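Local coordinates for protein PKS (Streptomyces sp. CNQ431, PDB 5YDA) that probably transfers acyl extender units to the carrier protein, as the broadly selective acyltransferase domain of the splenocin polyketide synthase, at residues 200-204 / 222-226. Sequence-based numbering, arbitrary orientation.
Sequences SLGEY and VAERI
Arg225 reaches from helix 215-231 to Ser200, whose position in a GxSxG sequence, between strand 195-198 and helix 201-210, fits the nucleophile elbow of acyltransferases. The strained backbone of Ser200, with its positive phi of 58°, is consistent with that motif. Arg225 NH2 donates to Ser200 OG at 3.2 Å, and the hydroxyl oxygen lies close to the guanidinium plane, at its edge. An N-H...O angle of 157° makes the bond moderately straight. A water sits 3.0 Å from Ser200 OG and accepts a weak bond from Arg225 NH1 at 3.5 Å, so it adds a second, weaker link between Ser200 OG and the guanidinium.

The reach comes from an arginine chain with every torsion out to NE anti, passing obliquely by the CE2 and OH end of Tyr204. Tyr204 CE2 meets Arg225 NE at 3.4 Å and lies over one face of the guanidinium, but the two planes are 47° apart, which rules out a parallel stack. Arg225 CD packs against the same part of the ring, near CE2 and OH. One turn back along the helix, Val222 divides its branches: CG2 touches Tyr204 CD1 at 3.7 Å, while CG1 meets Leu201 CD2 at 3.4 Å, the valine and leucine side chains crossing at about a right angle.

Further out, Ser200 OG also bonds to His298 NE2, an arrangement consistent with the Ser-His pair of this family, and Asn328 OD1 receives the Ser200 backbone N-H. Phe309 and Leu313 of helix 306-313 pack on Tyr204. The rotation of the guanidinium has a second restraint on the helix 342-350 side, where Arg225 NE is hydrogen-bonded to Thr349 OG1.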
loop_
_atom_site.group_PDB
_atom_site.type_symbol
_atom_site.label_atom_id
_atom_site.label_comp_id
_atom_site.label_asym_id
_atom_site.label_seq_id
_atom_site.Cartn_x
_atom_site.Cartn_y
_atom_site.Cartn_z
ATOM N N SER A 200 -4.118 -6.816 -8.033
ATOM C CA SER A 200 -3.465 -7.972 -8.629
ATOM C C SER A 200 -2.588 -8.667 -7.594
ATOM O O SER A 200 -3.097 -9.284 -6.657
ATOM C CB SER A 200 -2.643 -7.554 -9.855
ATOM O OG SER A 200 -2.405 -8.653 -10.729
ATOM N N LEU A 201 -1.269 -8.549 -7.742
ATOM C CA LEU A 201 -0.357 -9.088 -6.733
ATOM C C LEU A 201 -0.789 -8.688 -5.319
ATOM O O LEU A 201 -0.768 -9.511 -4.394
ATOM C CB LEU A 201 1.065 -8.619 -7.054
ATOM C CG LEU A 201 2.348 -9.111 -6.376
ATOM C CD1 LEU A 201 2.683 -8.309 -5.148
ATOM C CD2 LEU A 201 2.175 -10.546 -6.004
ATOM N N GLY A 202 -1.238 -7.443 -5.145
ATOM C CA GLY A 202 -1.645 -6.973 -3.835
ATOM C C GLY A 202 -2.844 -7.696 -3.256
ATOM O O GLY A 202 -3.048 -7.659 -2.033
ATOM N N GLU A 203 -3.663 -8.333 -4.102
ATOM C CA GLU A 203 -4.784 -9.111 -3.575
ATOM C C GLU A 203 -4.296 -10.345 -2.827
ATOM O O GLU A 203 -4.945 -10.783 -1.867
ATOM C CB GLU A 203 -5.751 -9.513 -4.696
ATOM C CG GLU A 203 -7.022 -10.174 -4.148
ATOM C CD GLU A 203 -8.248 -9.994 -5.047
ATOM O OE1 GLU A 203 -9.016 -10.979 -5.203
ATOM O OE2 GLU A 203 -8.439 -8.873 -5.590
ATOM N N TYR A 204 -3.157 -10.908 -3.236
ATOM C CA TYR A 204 -2.548 -11.973 -2.449
ATOM C C TYR A 204 -2.127 -11.462 -1.085
ATOM O O TYR A 204 -2.382 -12.116 -0.062
ATOM C CB TYR A 204 -1.363 -12.580 -3.195
ATOM C CG TYR A 204 -1.831 -13.489 -4.303
ATOM C CD1 TYR A 204 -1.955 -14.865 -4.094
ATOM C CD2 TYR A 204 -2.234 -12.970 -5.527
ATOM C CE1 TYR A 204 -2.417 -15.700 -5.095
ATOM C CE2 TYR A 204 -2.693 -13.798 -6.542
ATOM C CZ TYR A 204 -2.783 -15.173 -6.316
ATOM O OH TYR A 204 -3.244 -16.023 -7.308
ATOM N N VAL A 222 2.834 -17.332 -4.843
ATOM C CA VAL A 222 3.022 -16.021 -5.467
ATOM C C VAL A 222 4.289 -16.009 -6.317
ATOM O O VAL A 222 4.297 -15.472 -7.431
ATOM C CB VAL A 222 3.050 -14.924 -4.382
ATOM C CG1 VAL A 222 3.442 -13.574 -4.989
ATOM C CG2 VAL A 222 1.692 -14.846 -3.686
ATOM N N ALA A 223 5.369 -16.630 -5.828
ATOM C CA ALA A 223 6.597 -16.681 -6.616
ATOM C C ALA A 223 6.377 -17.397 -7.946
ATOM O O ALA A 223 6.833 -16.923 -8.991
ATOM C CB ALA A 223 7.720 -17.350 -5.825
ATOM N N GLU A 224 5.687 -18.548 -7.932
ATOM C CA GLU A 224 5.455 -19.251 -9.193
ATOM C C GLU A 224 4.422 -18.525 -10.055
ATOM O O GLU A 224 4.463 -18.620 -11.285
ATOM C CB GLU A 224 5.008 -20.705 -8.947
ATOM C CG GLU A 224 5.939 -21.551 -8.039
ATOM C CD GLU A 224 7.401 -21.652 -8.534
ATOM O OE1 GLU A 224 8.290 -22.013 -7.711
ATOM O OE2 GLU A 224 7.663 -21.393 -9.734
ATOM N N ARG A 225 3.482 -17.811 -9.438
ATOM C CA ARG A 225 2.568 -16.991 -10.222
ATOM C C ARG A 225 3.350 -15.983 -11.059
ATOM O O ARG A 225 3.117 -15.840 -12.266
ATOM C CB ARG A 225 1.579 -16.290 -9.293
ATOM C CG ARG A 225 0.613 -15.390 -10.009
ATOM C CD ARG A 225 -0.310 -14.729 -9.005
ATOM N NE ARG A 225 -1.293 -13.872 -9.645
ATOM C CZ ARG A 225 -1.104 -12.583 -9.917
ATOM N NH1 ARG A 225 0.035 -11.997 -9.592
ATOM N NH2 ARG A 225 -2.071 -11.877 -10.504
ATOM N N ILE A 226 4.333 -15.331 -10.438
ATOM C CA ILE A 226 5.158 -14.342 -11.126
ATOM C C ILE A 226 5.924 -14.982 -12.274
ATOM O O ILE A 226 5.957 -14.447 -13.388
ATOM C CB ILE A 226 6.099 -13.666 -10.114
ATOM C CG1 ILE A 226 5.280 -12.817 -9.134
ATOM C CG2 ILE A 226 7.195 -12.883 -10.820
ATOM C CD1 ILE A 226 5.994 -12.527 -7.830
HETATM O O HOH W 1 0.455 -9.074 -11.451
#